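Local atomic coordinates of Lmo0181 protein (Listeria monocytogenes serovar 1/2a, PDB entry 5F7V), a protein that binds the cyclic alpha-glucan cycloalternan and, as a probable membrane-anchored lipoprotein, is thought to deliver it to an ABC transporter. Residues A[127-139]-A[240-253]. Sequence-based numbering, arbitrary orientation.
Sequences FSNVVTIYNKDLF and FMNGQIAMLHTGIW. With GLC (alpha-D-glucopyranose), chain B; GLC (alpha-D-glucopyranose), chain C; GLC (alpha-D-glucopyranose), chain D.
Strands 130-135 and 247-251 pair antiparallel at 151°, joined by a ladder of backbone hydrogen bonds that runs from Ile252 N to Asn129 O at one end to Asn135 N to Ala246 O at the other. The pair belongs to the sheet of one lobe of the solute-binding-protein (periplasmic-binding-protein-like) fold, in which strand 119-135 also pairs with 265-268, and it leads into the glycan pocket. On the face carrying Thr132, Tyr134, Met247 and His249, Thr132 OG1 lies 3.3 Å from His249 CE1, the two side chains side by side, while the imidazole is fixed at both nitrogens by Glu270 and Glu156. Beyond them Met247 crosses Phe139 at about a right angle: its CG meets the ring edge at CZ (3.6 Å), and SD lies at the same edge, 5.2 Å from the Phe139 ring centroid, a Met-aromatic contact. On the face carrying Val131, Ile133, Leu248 and Thr250, Ile133 reaches two ways, CD1 to Thr250 CG2 (3.5 Å) and CG2 to Phe240 CZ (3.7 Å); with CG anti to the backbone N (chi1 -176°), the Phe240 ring is carried toward the strand, its edge near Asn135 N. At the strand's end Asn135 caps helix 136-142, its OD1 accepting from Leu138 N, whereas its ND2 donates to a water that in turn donates to Phe240 O and Ile245 O, tying the cap to the Schellman turn at Gly243. Toward the pocket, Ser128 OG comes to the edge of the Trp253 indole, 3.3 Å from CZ3, Val130 CG2 touches CH2 obliquely, and Gly251 CA sits 3.3 Å above the ring plane, offset toward the rim. The opposite face receives cycloalternan, with C1 of the chain C glucose over the ring centre, and at the indole edge Trp253 NE1 donates a nearly straight bond (167°) to O5 of the chain B glucose, 3.1 Å away.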
ATOM      1  N   PHE A 127      -0.043   9.148   1.352  1.00  4.33           N
ATOM      2  CA  PHE A 127      -0.863   8.068   1.876  1.00  4.10           C
ATOM      3  C   PHE A 127      -1.784   7.548   0.782  1.00  3.97           C
ATOM      4  O   PHE A 127      -1.990   8.203  -0.263  1.00  4.10           O
ATOM      5  CB  PHE A 127      -1.552   8.450   3.194  1.00  4.26           C
ATOM      6  CG  PHE A 127      -2.702   9.401   3.043  1.00  4.70           C
ATOM      7  CD1 PHE A 127      -2.480  10.775   3.050  1.00  5.18           C
ATOM      8  CD2 PHE A 127      -4.008   8.958   2.893  1.00  4.88           C
ATOM      9  CE1 PHE A 127      -3.501  11.690   2.908  1.00  5.75           C
ATOM     10  CE2 PHE A 127      -5.032   9.872   2.748  1.00  5.40           C
ATOM     11  CZ  PHE A 127      -4.771  11.217   2.768  1.00  5.78           C
ATOM     12  N   SER A 128      -2.306   6.360   1.043  1.00  3.79           N
ATOM     13  CA  SER A 128      -3.070   5.666  -0.013  1.00  3.67           C
ATOM     14  C   SER A 128      -3.953   4.573   0.564  1.00  3.61           C
ATOM     15  O   SER A 128      -3.878   4.237   1.744  1.00  3.70           O
ATOM     16  CB  SER A 128      -2.078   5.034  -1.007  1.00  3.60           C
ATOM     17  OG  SER A 128      -1.306   4.013  -0.410  1.00  3.59           O
ATOM     18  N   ASN A 129      -4.824   4.049  -0.289  1.00  3.55           N
ATOM     19  CA  ASN A 129      -5.683   2.918   0.067  1.00  3.57           C
ATOM     20  C   ASN A 129      -5.975   2.108  -1.172  1.00  3.45           C
ATOM     21  O   ASN A 129      -5.435   2.344  -2.247  1.00  3.38           O
ATOM     22  CB  ASN A 129      -6.899   3.403   0.848  1.00  3.82           C
ATOM     23  CG  ASN A 129      -7.762   4.349   0.059  1.00  3.95           C
ATOM     24  OD1 ASN A 129      -7.579   4.554  -1.145  1.00  4.06           O
ATOM     25  ND2 ASN A 129      -8.721   4.966   0.730  1.00  4.37           N
ATOM     26  N   VAL A 130      -6.780   1.071  -0.919  1.00  3.53           N
ATOM     27  CA  VAL A 130      -7.145   0.107  -1.946  1.00  3.48           C
ATOM     28  C   VAL A 130      -8.632   0.204  -2.198  1.00  3.60           C
ATOM     29  O   VAL A 130      -9.415   0.518  -1.320  1.00  3.82           O
ATOM     30  CB  VAL A 130      -6.736  -1.301  -1.477  1.00  3.61           C
ATOM     31  CG1 VAL A 130      -7.370  -2.427  -2.312  1.00  3.69           C
ATOM     32  CG2 VAL A 130      -5.201  -1.425  -1.459  1.00  3.61           C
ATOM     33  N   VAL A 131      -9.010   0.019  -3.461  1.00  3.54           N
ATOM     34  CA  VAL A 131     -10.391   0.082  -3.908  1.00  3.71           C
ATOM     35  C   VAL A 131     -10.629  -1.067  -4.861  1.00  3.68           C
ATOM     36  O   VAL A 131      -9.693  -1.731  -5.315  1.00  3.57           O
ATOM     37  CB  VAL A 131     -10.724   1.412  -4.620  1.00  3.81           C
ATOM     38  CG1 VAL A 131     -10.710   2.539  -3.594  1.00  3.98           C
ATOM     39  CG2 VAL A 131      -9.766   1.734  -5.740  1.00  3.68           C
ATOM     40  N   THR A 132     -11.904  -1.302  -5.137  1.00  3.88           N
ATOM     41  CA  THR A 132     -12.258  -2.213  -6.243  1.00  3.90           C
ATOM     42  C   THR A 132     -12.267  -1.425  -7.520  1.00  3.88           C
ATOM     43  O   THR A 132     -13.092  -0.524  -7.687  1.00  4.08           O
ATOM     44  CB  THR A 132     -13.617  -2.847  -5.985  1.00  4.20           C
ATOM     45  OG1 THR A 132     -13.538  -3.565  -4.751  1.00  4.36           O
ATOM     46  CG2 THR A 132     -14.003  -3.775  -7.129  1.00  4.25           C
ATOM     47  N   ILE A 133     -11.413  -1.800  -8.453  1.00  3.77           N
ATOM     48  CA  ILE A 133     -11.311  -1.138  -9.745  1.00  3.88           C
ATOM     49  C   ILE A 133     -12.009  -2.045 -10.752  1.00  4.02           C
ATOM     50  O   ILE A 133     -11.702  -3.243 -10.808  1.00  3.99           O
ATOM     51  CB  ILE A 133      -9.856  -0.907 -10.143  1.00  3.83           C
ATOM     52  CG1 ILE A 133      -9.116  -0.160  -9.024  1.00  3.69           C
ATOM     53  CG2 ILE A 133      -9.814  -0.154 -11.479  1.00  4.10           C
ATOM     54  CD1 ILE A 133      -7.778   0.372  -9.408  1.00  3.75           C
ATOM     55  N   TYR A 134     -12.966  -1.552 -11.514  1.00  4.26           N
ATOM     56  CA  TYR A 134     -13.746  -2.443 -12.344  1.00  4.42           C
ATOM     57  C   TYR A 134     -13.840  -1.942 -13.767  1.00  4.70           C
ATOM     58  O   TYR A 134     -13.836  -0.743 -14.064  1.00  4.91           O
ATOM     59  CB  TYR A 134     -15.130  -2.696 -11.740  1.00  4.57           C
ATOM     60  CG  TYR A 134     -16.053  -1.522 -11.570  1.00  4.87           C
ATOM     61  CD1 TYR A 134     -16.011  -0.740 -10.423  1.00  4.87           C
ATOM     62  CD2 TYR A 134     -16.997  -1.172 -12.525  1.00  5.27           C
ATOM     63  CE1 TYR A 134     -16.875   0.336 -10.215  1.00  5.30           C
ATOM     64  CE2 TYR A 134     -17.849  -0.112 -12.328  1.00  5.70           C
ATOM     65  CZ  TYR A 134     -17.780   0.650 -11.191  1.00  5.74           C
ATOM     66  OH  TYR A 134     -18.680   1.672 -11.045  1.00  6.33           O
ATOM     67  N   ASN A 135     -13.873  -2.919 -14.670  1.00  4.81           N
ATOM     68  CA  ASN A 135     -13.967  -2.725 -16.114  1.00  5.17           C
ATOM     69  C   ASN A 135     -15.444  -2.631 -16.463  1.00  5.47           C
ATOM     70  O   ASN A 135     -16.154  -3.636 -16.516  1.00  5.48           O
ATOM     71  CB  ASN A 135     -13.264  -3.876 -16.816  1.00  5.24           C
ATOM     72  CG  ASN A 135     -13.315  -3.835 -18.321  1.00  5.70           C
ATOM     73  OD1 ASN A 135     -14.222  -3.255 -18.905  1.00  5.98           O
ATOM     74  ND2 ASN A 135     -12.319  -4.454 -18.942  1.00  5.89           N
ATOM     75  N   LYS A 136     -15.905  -1.408 -16.745  1.00  6.11           N
ATOM     76  CA  LYS A 136     -17.311  -1.165 -17.019  1.00  6.88           C
ATOM     77  C   LYS A 136     -17.746  -1.834 -18.325  1.00  7.45           C
ATOM     78  O   LYS A 136     -18.909  -2.247 -18.416  1.00  7.60           O
ATOM     79  CB  LYS A 136     -17.580   0.320 -17.132  1.00  7.54           C
ATOM     80  CG  LYS A 136     -17.453   1.115 -15.836  1.00  7.64           C
ATOM     81  CD  LYS A 136     -17.465   2.606 -16.069  1.00  8.52           C
ATOM     82  CE  LYS A 136     -18.834   3.058 -16.489  1.00  9.47           C
ATOM     83  NZ  LYS A 136     -18.860   4.535 -16.629  1.00 10.46           N
ATOM     84  N   ASP A 137     -16.840  -1.957 -19.281  1.00  7.85           N
ATOM     85  CA  ASP A 137     -17.172  -2.585 -20.575  1.00  8.82           C
ATOM     86  C   ASP A 137     -17.533  -4.047 -20.319  1.00  8.04           C
ATOM     87  O   ASP A 137     -18.521  -4.546 -20.880  1.00  8.22           O
ATOM     88  CB  ASP A 137     -15.996  -2.549 -21.572  1.00 10.19           C
ATOM     89  CG  ASP A 137     -15.652  -1.195 -22.139  1.00 12.34           C
ATOM     90  OD1 ASP A 137     -16.133  -0.171 -21.637  1.00 15.22           O
ATOM     91  OD2 ASP A 137     -14.928  -1.206 -23.163  1.00 16.00           O
ATOM     92  N   LEU A 138     -16.763  -4.756 -19.497  1.00  7.22           N
ATOM     93  CA  LEU A 138     -17.092  -6.130 -19.185  1.00  6.91           C
ATOM     94  C   LEU A 138     -18.407  -6.280 -18.433  1.00  6.86           C
ATOM     95  O   LEU A 138     -19.218  -7.160 -18.713  1.00  7.13           O
ATOM     96  CB  LEU A 138     -15.967  -6.817 -18.409  1.00  6.57           C
ATOM     97  CG  LEU A 138     -14.698  -7.178 -19.191  1.00  6.70           C
ATOM     98  CD1 LEU A 138     -13.615  -7.621 -18.227  1.00  6.45           C
ATOM     99  CD2 LEU A 138     -14.989  -8.241 -20.245  1.00  7.17           C
ATOM    100  N   PHE A 139     -18.651  -5.393 -17.474  1.00  6.68           N
ATOM    101  CA  PHE A 139     -19.924  -5.423 -16.752  1.00  6.89           C
ATOM    102  C   PHE A 139     -21.095  -5.224 -17.700  1.00  7.72           C
ATOM    103  O   PHE A 139     -22.104  -5.949 -17.681  1.00  8.17           O
ATOM    104  CB  PHE A 139     -19.961  -4.363 -15.655  1.00  6.61           C
ATOM    105  CG  PHE A 139     -19.374  -4.808 -14.339  1.00  6.04           C
ATOM    106  CD1 PHE A 139     -18.000  -4.981 -14.154  1.00  5.55           C
ATOM    107  CD2 PHE A 139     -20.222  -5.094 -13.272  1.00  6.14           C
ATOM    108  CE1 PHE A 139     -17.508  -5.369 -12.928  1.00  5.26           C
ATOM    109  CE2 PHE A 139     -19.709  -5.486 -12.034  1.00  5.88           C
ATOM    110  CZ  PHE A 139     -18.358  -5.649 -11.864  1.00  5.44           C
ATOM    111  N   PHE A 240      -5.544  -7.137 -16.116  1.00  5.52           N
ATOM    112  CA  PHE A 240      -6.591  -6.091 -16.127  1.00  5.54           C
ATOM    113  C   PHE A 240      -6.476  -5.152 -17.326  1.00  6.08           C
ATOM    114  O   PHE A 240      -7.474  -4.892 -18.023  1.00  6.03           O
ATOM    115  CB  PHE A 240      -6.571  -5.308 -14.800  1.00  5.20           C
ATOM    116  CG  PHE A 240      -7.675  -4.279 -14.677  1.00  4.98           C
ATOM    117  CD1 PHE A 240      -8.963  -4.689 -14.342  1.00  4.85           C
ATOM    118  CD2 PHE A 240      -7.453  -2.925 -14.919  1.00  5.10           C
ATOM    119  CE1 PHE A 240      -9.981  -3.782 -14.223  1.00  4.88           C
ATOM    120  CE2 PHE A 240      -8.507  -2.012 -14.791  1.00  5.12           C
ATOM    121  CZ  PHE A 240      -9.752  -2.448 -14.440  1.00  4.96           C
ATOM    122  N   MET A 241      -5.262  -4.668 -17.607  1.00  6.76           N
ATOM    123  CA  MET A 241      -5.027  -3.877 -18.820  1.00  7.81           C
ATOM    124  C   MET A 241      -5.334  -4.621 -20.100  1.00  7.69           C
ATOM    125  O   MET A 241      -5.733  -3.967 -21.057  1.00  8.58           O
ATOM    126  CB  MET A 241      -3.575  -3.397 -18.832  1.00  8.87           C
ATOM    127  CG  MET A 241      -3.400  -2.256 -17.833  1.00  9.75           C
ATOM    128  SD  MET A 241      -4.178  -0.696 -18.342  1.00 12.30           S
ATOM    129  CE  MET A 241      -3.150   0.035 -19.615  1.00 12.73           C
ATOM    130  N   ASN A 242      -5.182  -5.942 -20.103  1.00  7.36           N
ATOM    131  CA  ASN A 242      -5.464  -6.802 -21.254  1.00  7.55           C
ATOM    132  C   ASN A 242      -6.944  -7.184 -21.332  1.00  7.28           C
ATOM    133  O   ASN A 242      -7.255  -8.026 -22.186  1.00  7.79           O
ATOM    134  CB  ASN A 242      -4.545  -8.043 -21.198  1.00  7.85           C
ATOM    135  CG  ASN A 242      -4.310  -8.704 -22.568  1.00  8.35           C
ATOM    136  OD1 ASN A 242      -4.084  -8.003 -23.542  1.00  9.54           O
ATOM    137  ND2 ASN A 242      -4.305 -10.033 -22.617  1.00  8.31           N
ATOM    138  N   GLY A 243      -7.824  -6.536 -20.562  1.00  6.77           N
ATOM    139  CA  GLY A 243      -9.244  -6.825 -20.647  1.00  6.49           C
ATOM    140  C   GLY A 243      -9.694  -8.125 -20.037  1.00  6.16           C
ATOM    141  O   GLY A 243     -10.782  -8.621 -20.380  1.00  6.45           O
ATOM    142  N   GLN A 244      -8.877  -8.750 -19.198  1.00  5.66           N
ATOM    143  CA  GLN A 244      -9.143 -10.113 -18.737  1.00  5.46           C
ATOM    144  C   GLN A 244      -9.681 -10.181 -17.295  1.00  4.91           C
ATOM    145  O   GLN A 244      -9.855 -11.299 -16.800  1.00  4.76           O
ATOM    146  CB  GLN A 244      -7.882 -10.962 -18.814  1.00  5.68           C
ATOM    147  CG  GLN A 244      -7.397 -11.209 -20.234  1.00  6.20           C
ATOM    148  CD  GLN A 244      -6.160 -12.064 -20.207  1.00  6.57           C
ATOM    149  OE1 GLN A 244      -5.031 -11.551 -20.361  1.00  7.35           O
ATOM    150  NE2 GLN A 244      -6.354 -13.325 -19.956  1.00  6.66           N
ATOM    151  N   ILE A 245      -9.866  -9.063 -16.580  1.00  4.57           N
ATOM    152  CA  ILE A 245     -10.322  -9.067 -15.187  1.00  4.34           C
ATOM    153  C   ILE A 245     -11.432  -8.025 -15.018  1.00  4.12           C
ATOM    154  O   ILE A 245     -11.219  -6.840 -15.246  1.00  4.22           O
ATOM    155  CB  ILE A 245      -9.137  -8.830 -14.234  1.00  4.30           C
ATOM    156  CG1 ILE A 245      -8.073  -9.928 -14.317  1.00  4.50           C
ATOM    157  CG2 ILE A 245      -9.647  -8.640 -12.815  1.00  4.13           C
ATOM    158  CD1 ILE A 245      -6.814  -9.734 -13.509  1.00  4.57           C
ATOM    159  N   ALA A 246     -12.613  -8.450 -14.589  1.00  3.99           N
ATOM    160  CA  ALA A 246     -13.692  -7.486 -14.414  1.00  3.96           C
ATOM    161  C   ALA A 246     -13.552  -6.622 -13.172  1.00  3.82           C
ATOM    162  O   ALA A 246     -13.904  -5.443 -13.224  1.00  3.86           O
ATOM    163  CB  ALA A 246     -15.032  -8.206 -14.393  1.00  3.97           C
ATOM    164  N   MET A 247     -13.032  -7.172 -12.073  1.00  3.69           N
ATOM    165  CA  MET A 247     -12.896  -6.451 -10.779  1.00  3.57           C
ATOM    166  C   MET A 247     -11.501  -6.740 -10.247  1.00  3.52           C
ATOM    167  O   MET A 247     -11.118  -7.889 -10.102  1.00  3.54           O
ATOM    168  CB  MET A 247     -13.924  -6.895  -9.734  1.00  3.49           C
ATOM    169  CG  MET A 247     -15.333  -6.480 -10.043  1.00  3.55           C
ATOM    170  SD  MET A 247     -16.524  -7.109  -8.868  1.00  3.59           S
ATOM    171  CE  MET A 247     -16.785  -8.809  -9.415  1.00  3.69           C
ATOM    172  N   LEU A 248     -10.744  -5.687  -9.956  1.00  3.52           N
ATOM    173  CA  LEU A 248      -9.380  -5.819  -9.461  1.00  3.50           C
ATOM    174  C   LEU A 248      -9.273  -5.073  -8.131  1.00  3.41           C
ATOM    175  O   LEU A 248      -9.507  -3.860  -8.094  1.00  3.45           O
ATOM    176  CB  LEU A 248      -8.401  -5.251 -10.473  1.00  3.65           C
ATOM    177  CG  LEU A 248      -6.936  -5.267 -10.072  1.00  3.68           C
ATOM    178  CD1 LEU A 248      -6.417  -6.673  -9.935  1.00  3.67           C
ATOM    179  CD2 LEU A 248      -6.150  -4.507 -11.122  1.00  3.86           C
ATOM    180  N   HIS A 249      -8.858  -5.773  -7.078  1.00  3.33           N
ATOM    181  CA  HIS A 249      -8.671  -5.119  -5.762  1.00  3.27           C
ATOM    182  C   HIS A 249      -7.221  -4.664  -5.664  1.00  3.33           C
ATOM    183  O   HIS A 249      -6.309  -5.474  -5.511  1.00  3.34           O
ATOM    184  CB  HIS A 249      -8.988  -6.126  -4.643  1.00  3.19           C
ATOM    185  CG  HIS A 249     -10.420  -6.520  -4.631  1.00  3.16           C
ATOM    186  ND1 HIS A 249     -11.294  -6.076  -3.678  1.00  3.20           N
ATOM    187  CD2 HIS A 249     -11.139  -7.296  -5.468  1.00  3.23           C
ATOM    188  CE1 HIS A 249     -12.493  -6.570  -3.912  1.00  3.22           C
ATOM    189  NE2 HIS A 249     -12.430  -7.307  -5.002  1.00  3.27           N
ATOM    190  N   THR A 250      -7.023  -3.363  -5.809  1.00  3.39           N
ATOM    191  CA  THR A 250      -5.659  -2.843  -5.851  1.00  3.49           C
ATOM    192  C   THR A 250      -5.647  -1.393  -5.453  1.00  3.55           C
ATOM    193  O   THR A 250      -6.682  -0.771  -5.195  1.00  3.53           O
ATOM    194  CB  THR A 250      -5.022  -3.096  -7.232  1.00  3.61           C
ATOM    195  OG1 THR A 250      -3.612  -2.951  -7.116  1.00  3.71           O
ATOM    196  CG2 THR A 250      -5.591  -2.177  -8.274  1.00  3.71           C
ATOM    197  N   GLY A 251      -4.439  -0.862  -5.353  1.00  3.65           N
ATOM    198  CA  GLY A 251      -4.309   0.483  -4.824  1.00  3.74           C
ATOM    199  C   GLY A 251      -4.500   1.610  -5.804  1.00  3.90           C
ATOM    200  O   GLY A 251      -4.362   1.493  -7.020  1.00  3.98           O
ATOM    201  N   ILE A 252      -4.747   2.772  -5.210  1.00  3.97           N
ATOM    202  CA  ILE A 252      -4.887   4.010  -5.977  1.00  4.17           C
ATOM    203  C   ILE A 252      -3.582   4.398  -6.668  1.00  4.36           C
ATOM    204  O   ILE A 252      -3.564   5.266  -7.534  1.00  4.55           O
ATOM    205  CB  ILE A 252      -5.420   5.195  -5.129  1.00  4.25           C
ATOM    206  CG1 ILE A 252      -4.436   5.654  -4.043  1.00  4.31           C
ATOM    207  CG2 ILE A 252      -6.774   4.817  -4.533  1.00  4.11           C
ATOM    208  CD1 ILE A 252      -4.911   6.820  -3.214  1.00  4.43           C
ATOM    209  N   TRP A 253      -2.477   3.777  -6.245  1.00  4.33           N
ATOM    210  CA  TRP A 253      -1.175   3.947  -6.910  1.00  4.53           C
ATOM    211  C   TRP A 253      -1.141   3.397  -8.315  1.00  4.83           C
ATOM    212  O   TRP A 253      -0.169   3.656  -9.017  1.00  5.49           O
ATOM    213  CB  TRP A 253      -0.013   3.339  -6.087  1.00  4.50           C
ATOM    214  CG  TRP A 253      -0.235   1.936  -5.673  1.00  4.28           C
ATOM    215  CD1 TRP A 253       0.128   0.801  -6.359  1.00  4.27           C
ATOM    216  CD2 TRP A 253      -0.827   1.496  -4.451  1.00  4.09           C
ATOM    217  NE1 TRP A 253      -0.246  -0.303  -5.665  1.00  4.08           N
ATOM    218  CE2 TRP A 253      -0.815   0.082  -4.476  1.00  3.97           C
ATOM    219  CE3 TRP A 253      -1.353   2.141  -3.315  1.00  4.04           C
ATOM    220  CZ2 TRP A 253      -1.340  -0.688  -3.423  1.00  3.80           C
ATOM    221  CZ3 TRP A 253      -1.850   1.364  -2.280  1.00  3.88           C
ATOM    222  CH2 TRP A 253      -1.859  -0.021  -2.330  1.00  3.75           C
TER
HETATM  223  C1  GLC B   2      -0.575  -4.367  -5.590  1.00  3.33           C
HETATM  224  C2  GLC B   2      -0.830  -5.467  -6.606  1.00  3.64           C
HETATM  225  C3  GLC B   2       0.434  -5.918  -7.294  1.00  3.99           C
HETATM  226  C4  GLC B   2       1.239  -4.738  -7.809  1.00  4.06           C
HETATM  227  C5  GLC B   2       1.483  -3.738  -6.699  1.00  3.76           C
HETATM  228  C6  GLC B   2       2.093  -2.492  -7.320  1.00  3.49           C
HETATM  229  O2  GLC B   2      -1.511  -6.578  -6.011  1.00  3.81           O
HETATM  230  O3  GLC B   2       0.234  -6.895  -8.302  1.00  4.64           O
HETATM  231  O4  GLC B   2       2.457  -5.176  -8.399  1.00  5.61           O
HETATM  232  O5  GLC B   2       0.232  -3.313  -6.159  1.00  3.34           O
HETATM  233  O6  GLC B   2       2.374  -1.464  -6.364  1.00  3.23           O
HETATM  234  C1  GLC C   4       1.941   0.903  -2.109  1.00  2.56           C
HETATM  235  C2  GLC C   4       2.130   2.000  -1.086  1.00  2.43           C
HETATM  236  C3  GLC C   4       2.924   1.481   0.099  1.00  2.38           C
HETATM  237  C4  GLC C   4       2.304   0.197   0.639  1.00  2.28           C
HETATM  238  C5  GLC C   4       2.187  -0.837  -0.473  1.00  2.35           C
HETATM  239  C6  GLC C   4       1.462  -2.103  -0.032  1.00  2.35           C
HETATM  240  O2  GLC C   4       2.794   3.103  -1.713  1.00  2.46           O
HETATM  241  O3  GLC C   4       2.889   2.483   1.111  1.00  2.35           O
HETATM  242  O4  GLC C   4       3.197  -0.335   1.623  1.00  2.40           O
HETATM  243  O5  GLC C   4       1.392  -0.280  -1.543  1.00  2.36           O
HETATM  244  O6  GLC C   4       1.288  -2.858  -1.253  1.00  2.41           O
HETATM  245  C1  GLC D   3       3.615  -1.649  -5.682  0.70  3.17           C
HETATM  246  C2  GLC D   3       3.402  -1.245  -4.235  0.70  3.08           C
HETATM  247  C3  GLC D   3       3.146   0.246  -4.091  0.70  3.06           C
HETATM  248  C4  GLC D   3       4.300   0.991  -4.729  0.70  3.27           C
HETATM  249  C5  GLC D   3       4.365   0.586  -6.208  0.70  3.47           C
HETATM  250  C6  GLC D   3       5.449   1.333  -6.974  0.70  3.78           C
HETATM  251  O2  GLC D   3       2.309  -1.995  -3.707  0.70  2.99           O
HETATM  252  O3  GLC D   3       3.184   0.611  -2.714  0.70  2.78           O
HETATM  253  O4  GLC D   3       4.159   2.404  -4.556  0.70  3.55           O
HETATM  254  O5  GLC D   3       4.609  -0.821  -6.272  0.70  3.33           O
HETATM  255  O6  GLC D   3       6.713   0.851  -6.519  0.70  4.39           O
HETATM  256  O   HOH W   1     -10.083  -5.904 -17.641  1.00  3.99           O